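Local coordinates for aerobactin synthase IucC (Klebsiella pneumoniae, PDB 6CN7), which probably catalyses the ATP-dependent attachment of a second N-acetyl-N-hydroxylysine to the citryl intermediate, completing the siderophore aerobactin, at residues Val406-Gly418 against Tyr519-Phe533. The protein carries 5 engineered substitutions. Sequence-based numbering, arbitrary orientation.
Sequences VVVPLYHLLCRYG and YMQEHPQMSARFALF
Arg529, on the short helix 527-532, grips two carbonyls in the final turn of helix 395-417 at one end of this contact. Its NH1 donates to Cys415 O (3.0 Å, nearly straight at 165°), lying in that carbonyl's plane on a lone pair. The same NH1 makes a more bent bond to Arg416 O (2.9 Å), approaching from above that carbonyl plane. The positive charge thus sits where the helix dipole is probably negative; NH2 turns to a salt bridge with Glu458. The two helix segments 406-417 and 527-532 cross at 108°, their axes 9.3 Å apart, and the end of helix 505-521 and helix 527-532, with the turn between them, pack against helix 395-417 within the FhuF-like C-terminal region of this IucA/IucC-family synthetase. On one flank Leu414 lies over a face of the Phe533 ring, CG 3.9 Å from the ring centroid in a CH-pi contact. Cys415 SG, held beside its backbone N, meets the edge of Phe530 at CD1, 3.7 Å away. Tyr411 points at segment 519-533, its ring almost parallel to that of Phe530 but slid aside, and its OH donates to Phe533 O in the phenol plane, a bond whose very short modelled length is doubtful. Near the end of helix 505-521, Tyr519 packs CD1 on Val408 CG1 and CE2 on Tyr411 CD2 (3.6 Å). Its OH shares a hydrogen bond with His412 ND1 (2.9 Å), the two rings meeting rim to rim with planes at 83°. His412 NE2 and Arg416 NH1 both engage Asp311, fixing the imidazole from its other nitrogen. The extended Met526 side chain brings CE to the edge of the His412 ring and alongside Arg416 CD, while His523 ND1 bonds back to Tyr519 O and its NE2 to Thr313.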
ATOM      1  N   VAL A 406      25.075   8.509 -32.778  1.00 44.56           N
ATOM      2  CA  VAL A 406      24.047   7.606 -32.257  1.00 46.96           C
ATOM      3  C   VAL A 406      23.864   6.384 -33.150  1.00 46.29           C
ATOM      4  O   VAL A 406      23.968   5.249 -32.687  1.00 48.44           O
ATOM      5  CB  VAL A 406      22.714   8.367 -32.075  1.00 46.84           C
ATOM      6  CG1 VAL A 406      21.617   7.421 -31.596  1.00 49.88           C
ATOM      7  CG2 VAL A 406      22.885   9.520 -31.096  1.00 46.78           C
ATOM      8  N   VAL A 407      23.594   6.597 -34.435  1.00 46.11           N
ATOM      9  CA  VAL A 407      23.108   5.510 -35.279  1.00 46.76           C
ATOM     10  C   VAL A 407      24.258   4.639 -35.766  1.00 48.98           C
ATOM     11  O   VAL A 407      24.146   3.407 -35.788  1.00 48.06           O
ATOM     12  CB  VAL A 407      22.291   6.082 -36.453  1.00 46.72           C
ATOM     13  CG1 VAL A 407      21.747   4.960 -37.327  1.00 42.83           C
ATOM     14  CG2 VAL A 407      21.151   6.952 -35.931  1.00 47.27           C
ATOM     15  N   VAL A 408      25.374   5.252 -36.162  1.00 47.63           N
ATOM     16  CA  VAL A 408      26.500   4.481 -36.689  1.00 44.43           C
ATOM     17  C   VAL A 408      26.960   3.416 -35.698  1.00 45.15           C
ATOM     18  O   VAL A 408      27.051   2.241 -36.086  1.00 47.68           O
ATOM     19  CB  VAL A 408      27.633   5.420 -37.115  1.00 51.86           C
ATOM     20  CG1 VAL A 408      28.850   4.622 -37.579  1.00 49.57           C
ATOM     21  CG2 VAL A 408      27.158   6.356 -38.220  1.00 53.63           C
ATOM     22  N   PRO A 409      27.263   3.740 -34.435  1.00 42.55           N
ATOM     23  CA  PRO A 409      27.704   2.677 -33.511  1.00 43.45           C
ATOM     24  C   PRO A 409      26.700   1.545 -33.381  1.00 45.27           C
ATOM     25  O   PRO A 409      27.088   0.370 -33.381  1.00 48.38           O
ATOM     26  CB  PRO A 409      27.893   3.419 -32.178  1.00 43.65           C
ATOM     27  CG  PRO A 409      27.964   4.853 -32.527  1.00 46.62           C
ATOM     28  CD  PRO A 409      27.173   5.048 -33.769  1.00 42.97           C
ATOM     29  N   LEU A 410      25.412   1.869 -33.274  1.00 45.59           N
ATOM     30  CA  LEU A 410      24.401   0.833 -33.087  1.00 45.20           C
ATOM     31  C   LEU A 410      24.263  -0.035 -34.330  1.00 41.23           C
ATOM     32  O   LEU A 410      24.134  -1.261 -34.226  1.00 44.79           O
ATOM     33  CB  LEU A 410      23.060   1.474 -32.728  1.00 44.13           C
ATOM     34  CG  LEU A 410      23.021   2.219 -31.391  1.00 49.61           C
ATOM     35  CD1 LEU A 410      21.704   2.956 -31.235  1.00 52.62           C
ATOM     36  CD2 LEU A 410      23.236   1.262 -30.228  1.00 53.68           C
ATOM     37  N   TYR A 411      24.287   0.575 -35.516  1.00 41.32           N
ATOM     38  CA  TYR A 411      24.165  -0.204 -36.743  1.00 38.69           C
ATOM     39  C   TYR A 411      25.419  -1.027 -36.996  1.00 46.12           C
ATOM     40  O   TYR A 411      25.336  -2.169 -37.465  1.00 48.42           O
ATOM     41  CB  TYR A 411      23.880   0.725 -37.919  1.00 38.49           C
ATOM     42  CG  TYR A 411      23.524   0.011 -39.201  1.00 43.04           C
ATOM     43  CD1 TYR A 411      22.446  -0.862 -39.255  1.00 42.64           C
ATOM     44  CD2 TYR A 411      24.250   0.225 -40.363  1.00 41.76           C
ATOM     45  CE1 TYR A 411      22.111  -1.515 -40.425  1.00 40.35           C
ATOM     46  CE2 TYR A 411      23.923  -0.421 -41.540  1.00 44.03           C
ATOM     47  CZ  TYR A 411      22.851  -1.288 -41.564  1.00 44.09           C
ATOM     48  OH  TYR A 411      22.523  -1.935 -42.733  1.00 48.35           O
ATOM     49  N   HIS A 412      26.591  -0.466 -36.689  1.00 40.76           N
ATOM     50  CA  HIS A 412      27.839  -1.206 -36.845  1.00 44.74           C
ATOM     51  C   HIS A 412      27.893  -2.390 -35.888  1.00 43.35           C
ATOM     52  O   HIS A 412      28.262  -3.504 -36.280  1.00 44.54           O
ATOM     53  CB  HIS A 412      29.029  -0.272 -36.618  1.00 49.60           C
ATOM     54  CG  HIS A 412      30.358  -0.958 -36.667  1.00 50.92           C
ATOM     55  ND1 HIS A 412      30.882  -1.490 -37.825  1.00 51.78           N
ATOM     56  CD2 HIS A 412      31.276  -1.191 -35.699  1.00 52.71           C
ATOM     57  CE1 HIS A 412      32.061  -2.024 -37.569  1.00 51.00           C
ATOM     58  NE2 HIS A 412      32.323  -1.857 -36.287  1.00 54.34           N
ATOM     59  N   LEU A 413      27.536  -2.167 -34.621  1.00 46.77           N
ATOM     60  CA  LEU A 413      27.473  -3.267 -33.665  1.00 52.99           C
ATOM     61  C   LEU A 413      26.614  -4.407 -34.200  1.00 55.25           C
ATOM     62  O   LEU A 413      26.974  -5.584 -34.071  1.00 51.15           O
ATOM     63  CB  LEU A 413      26.924  -2.761 -32.329  1.00 51.14           C
ATOM     64  CG  LEU A 413      26.838  -3.775 -31.183  1.00 52.42           C
ATOM     65  CD1 LEU A 413      28.214  -4.312 -30.821  1.00 53.18           C
ATOM     66  CD2 LEU A 413      26.179  -3.144 -29.967  1.00 50.04           C
ATOM     67  N   LEU A 414      25.482  -4.074 -34.826  1.00 52.04           N
ATOM     68  CA  LEU A 414      24.577  -5.102 -35.334  1.00 49.86           C
ATOM     69  C   LEU A 414      25.184  -5.845 -36.520  1.00 50.83           C
ATOM     70  O   LEU A 414      25.229  -7.081 -36.534  1.00 49.00           O
ATOM     71  CB  LEU A 414      23.241  -4.470 -35.728  1.00 50.01           C
ATOM     72  CG  LEU A 414      22.261  -5.369 -36.490  1.00 55.65           C
ATOM     73  CD1 LEU A 414      21.890  -6.588 -35.661  1.00 57.73           C
ATOM     74  CD2 LEU A 414      21.017  -4.593 -36.891  1.00 55.79           C
ATOM     75  N   CYS A 415      25.652  -5.108 -37.530  1.00 50.58           N
ATOM     76  CA  CYS A 415      26.067  -5.747 -38.775  1.00 48.35           C
ATOM     77  C   CYS A 415      27.362  -6.530 -38.619  1.00 47.71           C
ATOM     78  O   CYS A 415      27.560  -7.533 -39.316  1.00 49.69           O
ATOM     79  CB  CYS A 415      26.216  -4.699 -39.873  1.00 47.58           C
ATOM     80  SG  CYS A 415      24.682  -3.833 -40.242  1.00 50.19           S
ATOM     81  N   ARG A 416      28.252  -6.099 -37.726  1.00 49.44           N
ATOM     82  CA  ARG A 416      29.536  -6.769 -37.551  1.00 53.82           C
ATOM     83  C   ARG A 416      29.472  -7.884 -36.516  1.00 53.97           C
ATOM     84  O   ARG A 416      30.048  -8.956 -36.730  1.00 55.07           O
ATOM     85  CB  ARG A 416      30.604  -5.750 -37.148  1.00 56.78           C
ATOM     86  CG  ARG A 416      31.962  -6.353 -36.753  1.00 66.37           C
ATOM     87  CD  ARG A 416      33.025  -6.025 -37.774  1.00 69.34           C
ATOM     88  NE  ARG A 416      34.357  -6.475 -37.365  1.00 80.60           N
ATOM     89  CZ  ARG A 416      35.342  -5.680 -36.962  1.00 84.73           C
ATOM     90  NH1 ARG A 416      35.181  -4.362 -36.911  1.00 82.11           N
ATOM     91  NH2 ARG A 416      36.512  -6.204 -36.618  1.00 86.36           N
ATOM     92  N   TYR A 417      28.780  -7.657 -35.402  1.00 54.90           N
ATOM     93  CA  TYR A 417      28.769  -8.598 -34.292  1.00 58.23           C
ATOM     94  C   TYR A 417      27.422  -9.282 -34.098  1.00 61.49           C
ATOM     95  O   TYR A 417      27.284 -10.094 -33.179  1.00 62.45           O
ATOM     96  CB  TYR A 417      29.173  -7.877 -33.002  1.00 56.78           C
ATOM     97  CG  TYR A 417      30.525  -7.208 -33.086  1.00 56.77           C
ATOM     98  CD1 TYR A 417      31.692  -7.953 -33.011  1.00 59.36           C
ATOM     99  CD2 TYR A 417      30.635  -5.833 -33.241  1.00 57.89           C
ATOM    100  CE1 TYR A 417      32.933  -7.352 -33.092  1.00 58.14           C
ATOM    101  CE2 TYR A 417      31.870  -5.220 -33.317  1.00 59.03           C
ATOM    102  CZ  TYR A 417      33.015  -5.986 -33.244  1.00 59.20           C
ATOM    103  OH  TYR A 417      34.248  -5.384 -33.322  1.00 62.35           O
ATOM    104  N   GLY A 418      26.429  -8.982 -34.931  1.00 59.22           N
ATOM    105  CA  GLY A 418      25.129  -9.617 -34.793  1.00 56.38           C
ATOM    106  C   GLY A 418      24.454  -9.342 -33.468  1.00 54.50           C
ATOM    107  O   GLY A 418      23.700 -10.188 -32.976  1.00 53.50           O
ATOM    108  N   TYR A 519      28.975   5.535 -44.244  1.00 52.28           N
ATOM    109  CA  TYR A 519      29.482   4.518 -43.329  1.00 52.18           C
ATOM    110  C   TYR A 519      29.651   3.172 -44.025  1.00 56.45           C
ATOM    111  O   TYR A 519      30.657   2.482 -43.823  1.00 56.63           O
ATOM    112  CB  TYR A 519      28.548   4.380 -42.130  1.00 51.42           C
ATOM    113  CG  TYR A 519      28.629   3.020 -41.494  1.00 53.41           C
ATOM    114  CD1 TYR A 519      29.667   2.698 -40.631  1.00 54.15           C
ATOM    115  CD2 TYR A 519      27.680   2.050 -41.773  1.00 55.01           C
ATOM    116  CE1 TYR A 519      29.752   1.451 -40.058  1.00 55.98           C
ATOM    117  CE2 TYR A 519      27.751   0.801 -41.205  1.00 54.81           C
ATOM    118  CZ  TYR A 519      28.788   0.507 -40.351  1.00 57.29           C
ATOM    119  OH  TYR A 519      28.852  -0.740 -39.790  1.00 57.12           O
ATOM    120  N   MET A 520      28.670   2.769 -44.836  1.00 54.97           N
ATOM    121  CA  MET A 520      28.757   1.470 -45.499  1.00 55.91           C
ATOM    122  C   MET A 520      29.835   1.470 -46.577  1.00 57.51           C
ATOM    123  O   MET A 520      30.524   0.461 -46.770  1.00 58.99           O
ATOM    124  CB  MET A 520      27.394   1.086 -46.079  1.00 54.93           C
ATOM    125  CG  MET A 520      26.365   0.738 -45.008  1.00 55.73           C
ATOM    126  SD  MET A 520      24.810   0.085 -45.652  1.00 52.56           S
ATOM    127  CE  MET A 520      24.104   1.546 -46.410  1.00 45.95           C
ATOM    128  N   GLN A 521      30.000   2.588 -47.289  1.00 59.38           N
ATOM    129  CA  GLN A 521      31.115   2.709 -48.224  1.00 63.58           C
ATOM    130  C   GLN A 521      32.438   2.406 -47.533  1.00 59.28           C
ATOM    131  O   GLN A 521      33.308   1.738 -48.102  1.00 61.98           O
ATOM    132  CB  GLN A 521      31.160   4.114 -48.827  1.00 73.35           C
ATOM    133  CG  GLN A 521      30.328   4.306 -50.081  1.00 81.11           C
ATOM    134  CD  GLN A 521      30.673   5.597 -50.803  1.00 88.03           C
ATOM    135  OE1 GLN A 521      31.596   6.312 -50.409  1.00 88.89           O
ATOM    136  NE2 GLN A 521      29.936   5.901 -51.864  1.00 91.36           N
ATOM    137  N   GLU A 522      32.606   2.892 -46.302  1.00 58.70           N
ATOM    138  CA  GLU A 522      33.859   2.729 -45.580  1.00 59.81           C
ATOM    139  C   GLU A 522      34.118   1.292 -45.144  1.00 57.18           C
ATOM    140  O   GLU A 522      35.197   1.013 -44.610  1.00 52.52           O
ATOM    141  CB  GLU A 522      33.867   3.651 -44.357  1.00 63.25           C
ATOM    142  CG  GLU A 522      33.773   5.132 -44.709  1.00 71.63           C
ATOM    143  CD  GLU A 522      33.656   6.027 -43.489  1.00 79.02           C
ATOM    144  OE1 GLU A 522      33.406   5.503 -42.380  1.00 78.60           O
ATOM    145  OE2 GLU A 522      33.819   7.257 -43.642  1.00 83.66           O
ATOM    146  N   HIS A 523      33.169   0.380 -45.354  1.00 57.84           N
ATOM    147  CA  HIS A 523      33.314  -1.014 -44.931  1.00 57.38           C
ATOM    148  C   HIS A 523      32.853  -1.939 -46.052  1.00 58.19           C
ATOM    149  O   HIS A 523      31.877  -2.681 -45.910  1.00 59.35           O
ATOM    150  CB  HIS A 523      32.530  -1.265 -43.644  1.00 54.00           C
ATOM    151  CG  HIS A 523      33.020  -0.464 -42.479  1.00 57.94           C
ATOM    152  ND1 HIS A 523      32.657   0.849 -42.270  1.00 58.65           N
ATOM    153  CD2 HIS A 523      33.860  -0.788 -41.467  1.00 61.10           C
ATOM    154  CE1 HIS A 523      33.242   1.296 -41.173  1.00 60.16           C
ATOM    155  NE2 HIS A 523      33.979   0.324 -40.668  1.00 60.38           N
ATOM    156  N   PRO A 524      33.553  -1.928 -47.189  1.00 56.32           N
ATOM    157  CA  PRO A 524      33.137  -2.784 -48.311  1.00 59.49           C
ATOM    158  C   PRO A 524      33.232  -4.268 -48.008  1.00 61.19           C
ATOM    159  O   PRO A 524      32.548  -5.063 -48.664  1.00 58.00           O
ATOM    160  CB  PRO A 524      34.096  -2.375 -49.437  1.00 62.49           C
ATOM    161  CG  PRO A 524      35.306  -1.865 -48.734  1.00 58.85           C
ATOM    162  CD  PRO A 524      34.810  -1.214 -47.471  1.00 57.71           C
ATOM    163  N   GLN A 525      34.056  -4.667 -47.038  1.00 65.31           N
ATOM    164  CA  GLN A 525      34.149  -6.071 -46.659  1.00 66.30           C
ATOM    165  C   GLN A 525      32.888  -6.579 -45.967  1.00 62.13           C
ATOM    166  O   GLN A 525      32.792  -7.781 -45.703  1.00 61.15           O
ATOM    167  CB  GLN A 525      35.367  -6.295 -45.754  1.00 72.33           C
ATOM    168  CG  GLN A 525      35.228  -5.781 -44.316  1.00 76.58           C
ATOM    169  CD  GLN A 525      35.347  -4.275 -44.208  1.00 74.50           C
ATOM    170  OE1 GLN A 525      35.640  -3.589 -45.189  1.00 74.14           O
ATOM    171  NE2 GLN A 525      35.124  -3.753 -43.010  1.00 70.70           N
ATOM    172  N   MET A 526      31.935  -5.698 -45.662  1.00 61.26           N
ATOM    173  CA  MET A 526      30.668  -6.082 -45.051  1.00 55.85           C
ATOM    174  C   MET A 526      29.504  -5.961 -46.026  1.00 52.46           C
ATOM    175  O   MET A 526      28.346  -5.899 -45.598  1.00 48.67           O
ATOM    176  CB  MET A 526      30.393  -5.229 -43.815  1.00 54.44           C
ATOM    177  CG  MET A 526      31.470  -5.286 -42.757  1.00 56.48           C
ATOM    178  SD  MET A 526      31.134  -4.100 -41.442  1.00 62.78           S
ATOM    179  CE  MET A 526      32.623  -4.275 -40.495  1.00 71.48           C
ATOM    180  N   SER A 527      29.793  -5.912 -47.329  1.00 54.84           N
ATOM    181  CA  SER A 527      28.739  -5.779 -48.328  1.00 57.44           C
ATOM    182  C   SER A 527      27.587  -6.741 -48.058  1.00 56.55           C
ATOM    183  O   SER A 527      26.414  -6.365 -48.163  1.00 58.24           O
ATOM    184  CB  SER A 527      29.322  -6.018 -49.721  1.00 63.80           C
ATOM    185  OG  SER A 527      28.313  -5.991 -50.713  1.00 71.21           O
ATOM    186  N   ALA A 528      27.903  -7.987 -47.696  1.00 57.30           N
ATOM    187  CA  ALA A 528      26.857  -8.979 -47.469  1.00 59.28           C
ATOM    188  C   ALA A 528      26.105  -8.711 -46.172  1.00 59.88           C
ATOM    189  O   ALA A 528      24.874  -8.817 -46.129  1.00 62.51           O
ATOM    190  CB  ALA A 528      27.460 -10.382 -47.459  1.00 60.04           C
ATOM    191  N   ARG A 529      26.825  -8.369 -45.100  1.00 59.52           N
ATOM    192  CA  ARG A 529      26.166  -8.072 -43.831  1.00 55.04           C
ATOM    193  C   ARG A 529      25.138  -6.960 -43.991  1.00 52.98           C
ATOM    194  O   ARG A 529      24.068  -7.000 -43.371  1.00 50.29           O
ATOM    195  CB  ARG A 529      27.204  -7.687 -42.775  1.00 55.55           C
ATOM    196  CG  ARG A 529      28.172  -8.801 -42.403  1.00 59.57           C
ATOM    197  CD  ARG A 529      27.488  -9.890 -41.588  1.00 62.50           C
ATOM    198  NE  ARG A 529      28.401 -10.984 -41.262  1.00 63.96           N
ATOM    199  CZ  ARG A 529      29.213 -11.001 -40.210  1.00 62.37           C
ATOM    200  NH1 ARG A 529      29.241  -9.978 -39.363  1.00 59.48           N
ATOM    201  NH2 ARG A 529      30.001 -12.046 -40.001  1.00 63.98           N
ATOM    202  N   PHE A 530      25.441  -5.958 -44.820  1.00 55.55           N
ATOM    203  CA  PHE A 530      24.516  -4.844 -44.997  1.00 57.01           C
ATOM    204  C   PHE A 530      23.275  -5.274 -45.770  1.00 58.43           C
ATOM    205  O   PHE A 530      22.166  -4.811 -45.480  1.00 58.78           O
ATOM    206  CB  PHE A 530      25.223  -3.685 -45.703  1.00 55.31           C
ATOM    207  CG  PHE A 530      26.343  -3.079 -44.902  1.00 56.28           C
ATOM    208  CD1 PHE A 530      26.244  -2.959 -43.526  1.00 55.43           C
ATOM    209  CD2 PHE A 530      27.496  -2.631 -45.524  1.00 56.69           C
ATOM    210  CE1 PHE A 530      27.268  -2.403 -42.785  1.00 53.19           C
ATOM    211  CE2 PHE A 530      28.527  -2.073 -44.786  1.00 57.75           C
ATOM    212  CZ  PHE A 530      28.411  -1.960 -43.414  1.00 54.42           C
ATOM    213  N   ALA A 531      23.438  -6.157 -46.758  1.00 57.41           N
ATOM    214  CA  ALA A 531      22.273  -6.728 -47.426  1.00 57.22           C
ATOM    215  C   ALA A 531      21.417  -7.510 -46.439  1.00 59.98           C
ATOM    216  O   ALA A 531      20.184  -7.513 -46.535  1.00 61.91           O
ATOM    217  CB  ALA A 531      22.714  -7.625 -48.582  1.00 51.18           C
ATOM    218  N   LEU A 532      22.058  -8.176 -45.479  1.00 58.15           N
ATOM    219  CA  LEU A 532      21.327  -8.953 -44.485  1.00 57.93           C
ATOM    220  C   LEU A 532      20.584  -8.055 -43.504  1.00 54.83           C
ATOM    221  O   LEU A 532      19.543  -8.455 -42.971  1.00 51.97           O
ATOM    222  CB  LEU A 532      22.297  -9.873 -43.744  1.00 64.59           C
ATOM    223  CG  LEU A 532      21.703 -10.863 -42.741  1.00 68.65           C
ATOM    224  CD1 LEU A 532      20.830 -11.891 -43.440  1.00 70.20           C
ATOM    225  CD2 LEU A 532      22.820 -11.543 -41.968  1.00 71.25           C
ATOM    226  N   PHE A 533      21.100  -6.850 -43.252  1.00 55.30           N
ATOM    227  CA  PHE A 533      20.446  -5.903 -42.354  1.00 57.08           C
ATOM    228  C   PHE A 533      20.151  -4.590 -43.070  1.00 60.47           C
ATOM    229  O   PHE A 533      20.637  -3.533 -42.653  1.00 64.01           O
ATOM    230  CB  PHE A 533      21.323  -5.619 -41.130  1.00 57.09           C
ATOM    231  CG  PHE A 533      21.586  -6.818 -40.269  1.00 56.71           C
ATOM    232  CD1 PHE A 533      20.567  -7.398 -39.531  1.00 61.11           C
ATOM    233  CD2 PHE A 533      22.861  -7.347 -40.173  1.00 56.21           C
ATOM    234  CE1 PHE A 533      20.812  -8.497 -38.729  1.00 60.63           C
ATOM    235  CE2 PHE A 533      23.114  -8.444 -39.374  1.00 59.14           C
ATOM    236  CZ  PHE A 533      22.090  -9.021 -38.650  1.00 57.90           C
TER